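Local coordinates for protein iodotyrosine deiodinase (Thermotoga neapolitana DSM 4359, PDB 6PZ0) that uses bound FMN to remove halogen from halotyrosines, reducing iodotyrosines to tyrosine and releasing iodide with NADPH as the electron source, at residues Met41-Trp46 and Lys108-Ser113; Arg66-Phe71 and Val136-Pro141; Pro141-Val146 and Glu159-Val164. All coordinates share one frame; numbering follows the deposited sequence.

In the fold
The three contacts illustrate how one flavoenzyme fold divides its work between packing and recognition. Contact 3 is buried near the middle of the chain, joining helix 144-149 and the loop before it to strand 156-165 through hydrocarbon and a backbone carbonyl. Contact 2 shares Pro141 with it, and the two centres lie about 8 Å apart; partly buried, it brings helix 54-74 against the loop 136-141 and adds a charged, hydrogen-bonded grip on the bound tyrosine. Contact 1 lies about 26 Å from contact 2 between centres. It joins two loops at the dimer interface by apolar touches and serves the active site whose FMN is bound mainly by the second subunit.

Contact 1: Met41-Trp46 and Lys108-Ser113; sequences MNAQPW and KSAPYS. With FMN (flavin mononucleotide), chain I; TYR (tyrosine), chain J.
Met41 packs against Pro111 from a left-handed backbone conformation (phi 53°), shared by the next residue, Asn42, and the amide of Met41 faces a ligand. The side chain of Met41 crosses the proline ring at about a right angle: CG lies 3.8 Å from Pro111 CG, and SD follows at 3.9 Å from the same carbon. With CG anti to the carbonyl carbon (chi1 -76°) and the rest extended, the thioether runs past the ring rather than folding over it. Met41 N donates a nearly straight hydrogen bond of 2.8 Å to the phenol OH of the bound tyrosine. This is the shared active site of a nitroreductase-family homodimer: the second subunit supplies Glu68, Tyr72 and Lys92 to the same tyrosine, and its Arg15 and Arg176 bind the same FMN. Tyr112, at the N-cap of helix 113-130, lays one ring face over flavin C6, while its CB comes within 3.5 Å of the flavin methyl C7M. Farther along, the packing is mostly apolar. The methyl of Ala110 is met by Ala43 CB at 3.8 Å and Pro45 CB at 3.7 Å, and Pro45 CG also touches the backbone carbonyl Ser113 O at 3.8 Å.

Contact 2: Arg66-Phe71 and Val136-Pro141; sequences RSEKTF and VPYTPP. With FMN (flavin mononucleotide), chain C; TYR (tyrosine), chain D.
Glu68 and Tyr138 reach toward each other from the helix and the loop and join through a short hydrogen bond, 2.6 Å from Tyr138 OH to Glu68 OE2. The hydroxyl uses the anti lone pair of OE2, the one turned away from OE1, and the carboxylate is twisted 47° from the phenol ring. The same oxygen accepts from the amino nitrogen of the bound tyrosine at 2.8 Å, and two donors thus grip one carboxylate oxygen. Glu68 reaches this point by bending at chi2 (-68°), which carries its end round toward the loop. Tyr138 CE1 also approaches the ligand carboxylate, lying 3.4 Å from OXT, with that oxygen near the ring plane.

The next layer holds these groups in place. Pro141 crosses Glu68 at about a right angle, its CD 3.4 Å from Glu68 CD, and the same ring is lodged against Ser67 and Phe71 on the helix: Phe71 CB meets Pro141 CG at 3.5 Å. Ser67 OG rests close to the proline carbons and also accepts a weak hydrogen bond from Asp142 N. Behind the loop, Tyr138 pairs through its backbone with Ile161 of strand 156-165. Next in the loop, Thr139 N donates to FMN O4 at 3.2 Å in a nearly straight bond (165°), tying the residues that meet the amino acid to those that meet the cofactor.

With Tyr72 and Lys92 of the same chain also bonded to the ligand, and Met41 of the second subunit holding its phenol, this is the iodotyrosine deiodinase substrate site, in which the amino acid end of the substrate is read beside the flavin of a nitroreductase fold.

Contact 3: Pro141-Val146 and Glu159-Val164; sequences PDFREV and EVILPV
Phe143 and Val146 make the apolar part of this contact, both directed at the strand, where they meet Ile161. The side chains of Phe143 and Ile161 run antiparallel alongside one another: Ile161 CG1 lies at the edge of the ring, near its plane and 4.1 Å from Phe143 CE1, and Ile161 CD1 keeps the same distance from that atom. In the first turn of the helix, Val146 CG1 extends the cluster to Ile161 CD1 at 4.3 Å.

The aromatic ring also meets backbone. Its CE2 and CZ each come to 3.4 Å from Glu159 O, approaching obliquely, while CZ lies 3.9 Å from Val160 CA. The strand is irregular here, since Glu159 and Val160 both face Val104 of strand 100-107 in a classic beta bulge of the antiparallel nitroreductase sheet. The side chain of Glu159 leaves in the other direction, toward Ser106, Trp118 and Arg114.

Within 141-146 the polar interactions gather at the start of helix 144-149. Asp142 OD1 accepts from Arg144 N at 3.2 Å, a capping bond that meets the carboxylate from above, 70° out of its plane. The guanidinium of Arg144 folds back with one face over that same oxygen, adding attraction between charges without an N-H aimed at it.

Contact 1: Met41-Trp46 and Lys108-Ser113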
loop_
_atom_site.group_PDB
_atom_site.type_symbol
_atom_site.label_atom_id
_atom_site.label_comp_id
_atom_site.label_asym_id
_atom_site.label_seq_id
_atom_site.Cartn_x
_atom_site.Cartn_y
_atom_site.Cartn_z
ATOM N N MET A 41 4.275 12.910 5.186
ATOM C CA MET A 41 5.275 13.732 5.872
ATOM C C MET A 41 6.613 13.036 6.088
ATOM O O MET A 41 7.398 13.402 6.960
ATOM C CB MET A 41 4.708 14.226 7.192
ATOM C CG MET A 41 3.728 15.370 6.934
ATOM S SD MET A 41 3.487 16.478 8.325
ATOM C CE MET A 41 2.269 17.590 7.636
ATOM N N ASN A 42 6.902 12.092 5.205
ATOM C CA ASN A 42 8.058 11.221 5.319
ATOM C C ASN A 42 8.233 10.662 6.710
ATOM O O ASN A 42 9.357 10.504 7.190
ATOM C CB ASN A 42 9.354 11.954 4.914
ATOM C CG ASN A 42 10.491 10.989 4.675
ATOM O OD1 ASN A 42 10.274 9.852 4.227
ATOM N ND2 ASN A 42 11.703 11.410 4.983
ATOM N N ALA A 43 7.123 10.391 7.378
ATOM C CA ALA A 43 7.185 9.913 8.755
ATOM C C ALA A 43 7.757 8.506 8.865
ATOM O O ALA A 43 8.230 8.104 9.930
ATOM C CB ALA A 43 5.813 9.972 9.379
ATOM N N GLN A 44 7.705 7.752 7.772
ATOM C CA GLN A 44 8.135 6.358 7.777
ATOM C C GLN A 44 7.421 5.627 8.912
ATOM O O GLN A 44 8.061 5.112 9.838
ATOM C CB GLN A 44 9.642 6.232 7.918
ATOM C CG GLN A 44 10.399 6.893 6.786
ATOM C CD GLN A 44 11.797 7.360 7.213
ATOM O OE1 GLN A 44 12.695 6.556 7.401
ATOM N NE2 GLN A 44 11.973 8.664 7.327
ATOM N N PRO A 45 6.080 5.596 8.850
ATOM C CA PRO A 45 5.274 5.209 10.007
ATOM C C PRO A 45 5.156 3.700 10.214
ATOM O O PRO A 45 4.358 3.279 11.022
ATOM C CB PRO A 45 3.896 5.796 9.675
ATOM C CG PRO A 45 3.836 5.683 8.171
ATOM C CD PRO A 45 5.234 6.092 7.751
ATOM N N TRP A 46 5.966 2.922 9.526
ATOM C CA TRP A 46 5.961 1.467 9.668
ATOM C C TRP A 46 6.880 1.062 10.786
ATOM O O TRP A 46 7.937 1.676 10.976
ATOM C CB TRP A 46 6.426 0.769 8.392
ATOM C CG TRP A 46 7.474 1.520 7.653
ATOM C CD1 TRP A 46 8.834 1.486 7.866
ATOM C CD2 TRP A 46 7.256 2.423 6.571
ATOM N NE1 TRP A 46 9.466 2.317 6.964
ATOM C CE2 TRP A 46 8.520 2.912 6.170
ATOM C CE3 TRP A 46 6.116 2.887 5.916
ATOM C CZ2 TRP A 46 8.674 3.802 5.112
ATOM C CZ3 TRP A 46 6.274 3.799 4.864
ATOM C CH2 TRP A 46 7.545 4.246 4.488
ATOM N N LYS A 108 0.229 5.421 14.772
ATOM C CA LYS A 108 -1.092 6.042 14.688
ATOM C C LYS A 108 -1.062 7.550 14.496
ATOM O O LYS A 108 -1.925 8.117 13.840
ATOM C CB LYS A 108 -1.889 5.729 15.947
ATOM C CG LYS A 108 -2.174 4.249 16.137
ATOM C CD LYS A 108 -2.778 3.995 17.497
ATOM C CE LYS A 108 -3.045 2.524 17.740
ATOM N NZ LYS A 108 -3.400 2.249 19.171
ATOM N N SER A 109 -0.067 8.191 15.083
ATOM C CA SER A 109 -0.040 9.644 15.123
ATOM C C SER A 109 0.438 10.233 13.806
ATOM O O SER A 109 0.233 11.418 13.554
ATOM C CB SER A 109 0.849 10.107 16.268
ATOM O OG SER A 109 2.167 9.653 16.057
ATOM N N ALA A 110 1.072 9.417 12.964
ATOM C CA ALA A 110 1.609 9.926 11.704
ATOM C C ALA A 110 0.493 10.202 10.712
ATOM O O ALA A 110 -0.501 9.482 10.674
ATOM C CB ALA A 110 2.612 8.963 11.087
ATOM N N PRO A 111 0.668 11.235 9.871
ATOM C CA PRO A 111 -0.349 11.533 8.855
ATOM C C PRO A 111 -0.420 10.459 7.784
ATOM O O PRO A 111 0.629 10.083 7.257
ATOM C CB PRO A 111 0.133 12.852 8.235
ATOM C CG PRO A 111 1.320 13.271 9.000
ATOM C CD PRO A 111 1.839 12.117 9.763
ATOM N N TYR A 112 -1.631 10.044 7.422
ATOM C CA TYR A 112 -1.830 8.986 6.460
ATOM C C TYR A 112 -0.955 7.797 6.811
ATOM O O TYR A 112 -0.380 7.155 5.942
ATOM C CB TYR A 112 -1.521 9.487 5.065
ATOM C CG TYR A 112 -2.055 10.870 4.799
ATOM C CD1 TYR A 112 -3.357 11.059 4.390
ATOM C CD2 TYR A 112 -1.240 11.986 4.960
ATOM C CE1 TYR A 112 -3.853 12.330 4.150
ATOM C CE2 TYR A 112 -1.717 13.263 4.719
ATOM C CZ TYR A 112 -3.024 13.429 4.315
ATOM O OH TYR A 112 -3.488 14.705 4.075
ATOM N N SER A 113 -0.867 7.503 8.104
ATOM C CA SER A 113 -0.085 6.379 8.583
ATOM C C SER A 113 -0.514 5.026 7.987
ATOM O O SER A 113 0.343 4.259 7.555
ATOM C CB SER A 113 -0.161 6.334 10.111
ATOM O OG SER A 113 -1.498 6.344 10.534
HETATM N N1 FMN I . 3.024 15.012 -0.874
HETATM C C2 FMN I . 2.465 16.245 -1.038
HETATM O O2 FMN I . 3.143 17.129 -1.544
HETATM N N3 FMN I . 1.184 16.502 -0.642
HETATM C C4 FMN I . 0.429 15.487 -0.092
HETATM O O4 FMN I . -0.734 15.701 0.230
HETATM C C4A FMN I . 0.983 14.223 0.057
HETATM N N5 FMN I . 0.254 13.201 0.605
HETATM C C5A FMN I . 0.833 11.962 0.736
HETATM C C6 FMN I . 0.085 10.929 1.250
HETATM C C7 FMN I . 0.642 9.663 1.370
HETATM C C7M FMN I . -0.228 8.576 1.936
HETATM C C8 FMN I . 1.944 9.424 0.972
HETATM C C8M FMN I . 2.564 8.074 1.085
HETATM C C9 FMN I . 2.702 10.471 0.472
HETATM C C9A FMN I . 2.135 11.726 0.338
HETATM N N10 FMN I . 2.881 12.773 -0.167
HETATM C C10 FMN I . 2.285 13.994 -0.335
HETATM C "C1'" FMN I . 4.310 12.554 -0.599
HETATM C "C2'" FMN I . 5.219 12.614 0.672
HETATM O "O2'" FMN I . 5.412 13.919 1.202
HETATM C "C3'" FMN I . 6.569 11.976 0.340
HETATM O "O3'" FMN I . 6.269 10.644 0.045
HETATM C "C4'" FMN I . 7.620 12.065 1.441
HETATM O "O4'" FMN I . 8.002 13.404 1.587
HETATM C "C5'" FMN I . 8.886 11.289 1.129
HETATM O "O5'" FMN I . 9.362 11.748 -0.124
HETATM P P FMN I . 10.669 11.103 -0.771
HETATM O O1P FMN I . 11.733 11.107 0.322
HETATM O O2P FMN I . 11.042 11.880 -2.037
HETATM O O3P FMN I . 10.376 9.714 -1.223
HETATM N N TYR J . -1.751 18.013 1.551
HETATM C CA TYR J . -0.847 19.092 1.982
HETATM C C TYR J . 0.091 19.559 0.887
HETATM O O TYR J . 0.842 20.541 1.067
HETATM C CB TYR J . -0.045 18.655 3.202
HETATM C CG TYR J . 0.892 17.473 3.055
HETATM C CD1 TYR J . 2.088 17.575 2.343
HETATM C CD2 TYR J . 0.599 16.260 3.673
HETATM C CE1 TYR J . 2.970 16.503 2.256
HETATM C CE2 TYR J . 1.458 15.175 3.583
HETATM C CZ TYR J . 2.647 15.297 2.876
HETATM O OH TYR J . 3.504 14.220 2.816
HETATM O OXT TYR J . 0.097 18.979 -0.205
#

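Contact 2: Arg66-Phe71 and Val136-Pro141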
loop_
_atom_site.group_PDB
_atom_site.type_symbol
_atom_site.label_atom_id
_atom_site.label_comp_id
_atom_site.label_asym_id
_atom_site.label_seq_id
_atom_site.Cartn_x
_atom_site.Cartn_y
_atom_site.Cartn_z
ATOM N N ARG A 66 -9.226 -18.542 17.065
ATOM C CA ARG A 66 -10.441 -18.376 17.851
ATOM C C ARG A 66 -11.273 -17.263 17.235
ATOM O O ARG A 66 -12.478 -17.399 17.028
ATOM C CB ARG A 66 -10.120 -18.056 19.311
ATOM C CG ARG A 66 -11.301 -17.509 20.097
ATOM C CD ARG A 66 -12.365 -18.543 20.208
ATOM N NE ARG A 66 -13.428 -18.392 19.218
ATOM C CZ ARG A 66 -14.459 -19.226 19.113
ATOM N NH1 ARG A 66 -14.553 -20.262 19.937
ATOM N NH2 ARG A 66 -15.392 -19.034 18.189
ATOM N N SER A 67 -10.598 -16.159 16.945
ATOM C CA SER A 67 -11.234 -14.990 16.351
ATOM C C SER A 67 -11.864 -15.370 15.010
ATOM O O SER A 67 -12.993 -14.979 14.736
ATOM C CB SER A 67 -10.204 -13.860 16.171
ATOM O OG SER A 67 -10.806 -12.654 15.724
ATOM N N GLU A 68 -11.123 -16.138 14.203
ATOM C CA GLU A 68 -11.578 -16.582 12.898
ATOM C C GLU A 68 -12.772 -17.507 13.032
ATOM O O GLU A 68 -13.727 -17.424 12.276
ATOM C CB GLU A 68 -10.468 -17.306 12.146
ATOM C CG GLU A 68 -9.303 -16.416 11.718
ATOM C CD GLU A 68 -9.649 -15.413 10.647
ATOM O OE1 GLU A 68 -10.851 -15.233 10.309
ATOM O OE2 GLU A 68 -8.675 -14.791 10.151
ATOM N N LYS A 69 -12.719 -18.397 14.010
ATOM C CA LYS A 69 -13.803 -19.369 14.154
ATOM C C LYS A 69 -15.136 -18.667 14.371
ATOM O O LYS A 69 -16.162 -19.049 13.787
ATOM C CB LYS A 69 -13.502 -20.301 15.301
ATOM C CG LYS A 69 -14.399 -21.518 15.348
ATOM C CD LYS A 69 -13.891 -22.434 16.429
ATOM C CE LYS A 69 -14.580 -23.758 16.385
ATOM N NZ LYS A 69 -16.033 -23.652 16.758
ATOM N N THR A 70 -15.123 -17.655 15.221
ATOM C CA THR A 70 -16.310 -16.843 15.466
ATOM C C THR A 70 -16.713 -16.073 14.204
ATOM O O THR A 70 -17.885 -15.970 13.868
ATOM C CB THR A 70 -16.072 -15.867 16.626
ATOM O OG1 THR A 70 -15.870 -16.619 17.830
ATOM C CG2 THR A 70 -17.244 -14.945 16.800
ATOM N N PHE A 71 -15.730 -15.530 13.501
ATOM C CA PHE A 71 -16.013 -14.800 12.286
ATOM C C PHE A 71 -16.668 -15.736 11.264
ATOM O O PHE A 71 -17.611 -15.343 10.563
ATOM C CB PHE A 71 -14.713 -14.179 11.751
ATOM C CG PHE A 71 -14.726 -13.874 10.288
ATOM C CD1 PHE A 71 -15.077 -12.617 9.835
ATOM C CD2 PHE A 71 -14.357 -14.838 9.365
ATOM C CE1 PHE A 71 -15.070 -12.329 8.479
ATOM C CE2 PHE A 71 -14.355 -14.559 8.012
ATOM C CZ PHE A 71 -14.713 -13.306 7.572
ATOM N N VAL A 136 1.671 -13.993 2.999
ATOM C CA VAL A 136 0.244 -13.730 2.843
ATOM C C VAL A 136 -0.088 -12.603 3.812
ATOM O O VAL A 136 0.341 -12.636 4.954
ATOM C CB VAL A 136 -0.667 -14.976 3.104
ATOM C CG1 VAL A 136 -0.345 -15.646 4.409
ATOM C CG2 VAL A 136 -2.120 -14.558 3.081
ATOM N N PRO A 137 -0.798 -11.566 3.342
ATOM C CA PRO A 137 -1.208 -10.521 4.275
ATOM C C PRO A 137 -2.329 -11.048 5.118
ATOM O O PRO A 137 -3.468 -11.099 4.679
ATOM C CB PRO A 137 -1.676 -9.390 3.374
ATOM C CG PRO A 137 -1.120 -9.697 2.025
ATOM C CD PRO A 137 -1.060 -11.176 1.951
ATOM N N TYR A 138 -1.991 -11.518 6.299
ATOM C CA TYR A 138 -2.992 -12.160 7.124
ATOM C C TYR A 138 -3.604 -11.140 8.068
ATOM O O TYR A 138 -2.907 -10.485 8.830
ATOM C CB TYR A 138 -2.405 -13.342 7.890
ATOM C CG TYR A 138 -3.452 -13.880 8.800
ATOM C CD1 TYR A 138 -4.633 -14.414 8.288
ATOM C CD2 TYR A 138 -3.300 -13.812 10.167
ATOM C CE1 TYR A 138 -5.620 -14.874 9.137
ATOM C CE2 TYR A 138 -4.274 -14.256 11.014
ATOM C CZ TYR A 138 -5.437 -14.795 10.493
ATOM O OH TYR A 138 -6.425 -15.225 11.330
ATOM N N THR A 139 -4.930 -11.034 8.014
ATOM C CA THR A 139 -5.656 -10.046 8.781
ATOM C C THR A 139 -6.786 -10.733 9.537
ATOM O O THR A 139 -7.856 -10.919 8.990
ATOM C CB THR A 139 -6.235 -8.948 7.867
ATOM O OG1 THR A 139 -7.082 -9.545 6.886
ATOM C CG2 THR A 139 -5.117 -8.200 7.137
ATOM N N PRO A 140 -6.547 -11.123 10.795
ATOM C CA PRO A 140 -7.625 -11.733 11.590
ATOM C C PRO A 140 -8.700 -10.712 11.931
ATOM O O PRO A 140 -8.458 -9.520 11.821
ATOM C CB PRO A 140 -6.910 -12.206 12.846
ATOM C CG PRO A 140 -5.758 -11.243 12.984
ATOM C CD PRO A 140 -5.333 -10.905 11.584
ATOM N N PRO A 141 -9.881 -11.175 12.351
ATOM C CA PRO A 141 -11.005 -10.276 12.628
ATOM C C PRO A 141 -10.702 -9.259 13.706
ATOM O O PRO A 141 -11.204 -8.134 13.645
ATOM C CB PRO A 141 -12.112 -11.222 13.101
ATOM C CG PRO A 141 -11.766 -12.548 12.553
ATOM C CD PRO A 141 -10.260 -12.594 12.464
HETATM N N1 FMN C . -5.492 -14.213 2.906
HETATM C C2 FMN C . -5.889 -15.029 3.904
HETATM O O2 FMN C . -5.778 -16.233 3.774
HETATM N N3 FMN C . -6.405 -14.496 5.044
HETATM C C4 FMN C . -6.521 -13.147 5.226
HETATM O O4 FMN C . -6.993 -12.719 6.285
HETATM C C4A FMN C . -6.119 -12.297 4.198
HETATM N N5 FMN C . -6.229 -10.930 4.340
HETATM C C5A FMN C . -5.790 -10.100 3.328
HETATM C C6 FMN C . -5.895 -8.728 3.504
HETATM C C7 FMN C . -5.466 -7.864 2.502
HETATM C C7M FMN C . -5.578 -6.383 2.727
HETATM C C8 FMN C . -4.937 -8.404 1.334
HETATM C C8M FMN C . -4.443 -7.462 0.272
HETATM C C9 FMN C . -4.833 -9.779 1.146
HETATM C C9A FMN C . -5.272 -10.646 2.151
HETATM N N10 FMN C . -5.196 -12.044 1.993
HETATM C C10 FMN C . -5.595 -12.850 3.045
HETATM C "C1'" FMN C . -4.637 -12.659 0.752
HETATM C "C2'" FMN C . -5.686 -12.620 -0.384
HETATM O "O2'" FMN C . -6.659 -13.640 -0.217
HETATM C "C3'" FMN C . -5.004 -12.741 -1.745
HETATM O "O3'" FMN C . -4.219 -11.591 -1.923
HETATM C "C4'" FMN C . -5.989 -12.877 -2.922
HETATM O "O4'" FMN C . -6.684 -14.095 -2.787
HETATM C "C5'" FMN C . -5.240 -12.899 -4.229
HETATM O "O5'" FMN C . -4.281 -13.927 -4.180
HETATM P P FMN C . -3.359 -14.198 -5.430
HETATM O O1P FMN C . -2.539 -15.458 -5.128
HETATM O O2P FMN C . -2.425 -13.030 -5.626
HETATM O O3P FMN C . -4.215 -14.348 -6.676
HETATM N N TYR D . -9.213 -13.635 7.624
HETATM C CA TYR D . -10.028 -14.783 7.206
HETATM C C TYR D . -9.157 -15.981 6.855
HETATM O O TYR D . -9.671 -17.073 6.571
HETATM C CB TYR D . -10.921 -14.402 6.025
HETATM C CG TYR D . -10.222 -13.873 4.794
HETATM C CD1 TYR D . -9.548 -14.719 3.927
HETATM C CD2 TYR D . -10.276 -12.522 4.474
HETATM C CE1 TYR D . -8.919 -14.232 2.786
HETATM C CE2 TYR D . -9.666 -12.032 3.317
HETATM C CZ TYR D . -8.986 -12.889 2.500
HETATM O OH TYR D . -8.371 -12.393 1.373
HETATM O OXT TYR D . -7.920 -15.862 6.846
#

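Contact 3: Pro141-Val146 and Glu159-Val164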
loop_
_atom_site.group_PDB
_atom_site.type_symbol
_atom_site.label_atom_id
_atom_site.label_comp_id
_atom_site.label_asym_id
_atom_site.label_seq_id
_atom_site.Cartn_x
_atom_site.Cartn_y
_atom_site.Cartn_z
ATOM N N PRO A 141 -9.881 -11.175 12.351
ATOM C CA PRO A 141 -11.005 -10.276 12.628
ATOM C C PRO A 141 -10.702 -9.259 13.706
ATOM O O PRO A 141 -11.204 -8.134 13.645
ATOM C CB PRO A 141 -12.112 -11.222 13.101
ATOM C CG PRO A 141 -11.766 -12.548 12.553
ATOM C CD PRO A 141 -10.260 -12.594 12.464
ATOM N N ASP A 142 -9.912 -9.675 14.692
ATOM C CA ASP A 142 -9.585 -8.841 15.830
ATOM C C ASP A 142 -8.079 -8.883 16.016
ATOM O O ASP A 142 -7.476 -9.949 16.026
ATOM C CB ASP A 142 -10.307 -9.322 17.095
ATOM C CG ASP A 142 -10.076 -8.410 18.295
ATOM O OD1 ASP A 142 -9.795 -7.200 18.106
ATOM O OD2 ASP A 142 -10.186 -8.911 19.436
ATOM N N PHE A 143 -7.479 -7.709 16.124
ATOM C CA PHE A 143 -6.031 -7.598 16.284
ATOM C C PHE A 143 -5.642 -7.311 17.722
ATOM O O PHE A 143 -4.469 -7.428 18.079
ATOM C CB PHE A 143 -5.480 -6.493 15.404
ATOM C CG PHE A 143 -5.012 -6.945 14.052
ATOM C CD1 PHE A 143 -4.049 -7.928 13.922
ATOM C CD2 PHE A 143 -5.488 -6.330 12.920
ATOM C CE1 PHE A 143 -3.586 -8.302 12.671
ATOM C CE2 PHE A 143 -5.034 -6.701 11.664
ATOM C CZ PHE A 143 -4.081 -7.681 11.545
ATOM N N ARG A 144 -6.617 -6.927 18.542
ATOM C CA ARG A 144 -6.320 -6.412 19.884
ATOM C C ARG A 144 -5.612 -7.432 20.744
ATOM O O ARG A 144 -4.701 -7.104 21.508
ATOM C CB ARG A 144 -7.604 -5.960 20.590
ATOM C CG ARG A 144 -8.322 -4.825 19.868
ATOM C CD ARG A 144 -9.500 -4.281 20.670
ATOM N NE ARG A 144 -10.570 -5.263 20.873
ATOM C CZ ARG A 144 -11.650 -5.392 20.100
ATOM N NH1 ARG A 144 -11.829 -4.611 19.039
ATOM N NH2 ARG A 144 -12.560 -6.317 20.390
ATOM N N GLU A 145 -6.017 -8.685 20.615
ATOM C CA GLU A 145 -5.462 -9.699 21.468
ATOM C C GLU A 145 -4.065 -10.091 21.002
ATOM O O GLU A 145 -3.176 -10.352 21.814
ATOM C CB GLU A 145 -6.402 -10.894 21.522
ATOM C CG GLU A 145 -6.207 -11.755 22.736
ATOM C CD GLU A 145 -5.834 -10.978 24.013
ATOM O OE1 GLU A 145 -6.723 -10.345 24.634
ATOM O OE2 GLU A 145 -4.633 -10.996 24.380
ATOM N N VAL A 146 -3.831 -10.035 19.698
ATOM C CA VAL A 146 -2.496 -10.273 19.178
ATOM C C VAL A 146 -1.582 -9.131 19.613
ATOM O O VAL A 146 -0.461 -9.366 20.019
ATOM C CB VAL A 146 -2.481 -10.414 17.654
ATOM C CG1 VAL A 146 -1.080 -10.540 17.150
ATOM C CG2 VAL A 146 -3.273 -11.656 17.232
ATOM N N GLU A 159 -1.142 -3.703 11.770
ATOM C CA GLU A 159 -1.831 -3.684 10.482
ATOM C C GLU A 159 -2.026 -5.047 9.859
ATOM O O GLU A 159 -3.070 -5.346 9.253
ATOM C CB GLU A 159 -1.054 -2.828 9.508
ATOM C CG GLU A 159 -1.067 -1.366 9.905
ATOM C CD GLU A 159 -2.428 -0.731 9.721
ATOM O OE1 GLU A 159 -3.313 -1.318 9.051
ATOM O OE2 GLU A 159 -2.627 0.368 10.258
ATOM N N VAL A 160 -0.989 -5.858 9.928
ATOM C CA VAL A 160 -1.019 -7.118 9.223
ATOM C C VAL A 160 -0.010 -8.068 9.816
ATOM O O VAL A 160 1.024 -7.651 10.311
ATOM C CB VAL A 160 -0.747 -6.915 7.701
ATOM C CG1 VAL A 160 0.595 -6.337 7.453
ATOM C CG2 VAL A 160 -0.891 -8.210 6.918
ATOM N N ILE A 161 -0.341 -9.348 9.767
ATOM C CA ILE A 161 0.587 -10.431 10.050
ATOM C C ILE A 161 1.027 -11.042 8.735
ATOM O O ILE A 161 0.194 -11.526 7.978
ATOM C CB ILE A 161 -0.080 -11.506 10.939
ATOM C CG1 ILE A 161 -0.457 -10.877 12.276
ATOM C CG2 ILE A 161 0.859 -12.717 11.140
ATOM C CD1 ILE A 161 -1.408 -11.721 13.062
ATOM N N LEU A 162 2.326 -10.972 8.448
ATOM C CA LEU A 162 2.901 -11.551 7.250
ATOM C C LEU A 162 3.729 -12.757 7.613
ATOM O O LEU A 162 4.882 -12.618 7.976
ATOM C CB LEU A 162 3.780 -10.531 6.514
ATOM C CG LEU A 162 3.067 -9.310 5.955
ATOM C CD1 LEU A 162 4.084 -8.279 5.511
ATOM C CD2 LEU A 162 2.235 -9.732 4.779
ATOM N N PRO A 163 3.135 -13.956 7.556
ATOM C CA PRO A 163 3.959 -15.152 7.684
ATOM C C PRO A 163 4.943 -15.147 6.526
ATOM O O PRO A 163 4.523 -14.843 5.420
ATOM C CB PRO A 163 2.953 -16.315 7.568
ATOM C CG PRO A 163 1.582 -15.660 7.740
ATOM C CD PRO A 163 1.739 -14.277 7.211
ATOM N N VAL A 164 6.203 -15.447 6.778
ATOM C CA VAL A 164 7.231 -15.409 5.756
ATOM C C VAL A 164 8.055 -16.670 5.853
ATOM O O VAL A 164 8.459 -17.082 6.937
ATOM C CB VAL A 164 8.139 -14.184 5.920
ATOM C CG1 VAL A 164 9.265 -14.226 4.920
ATOM C CG2 VAL A 164 7.333 -12.923 5.728
#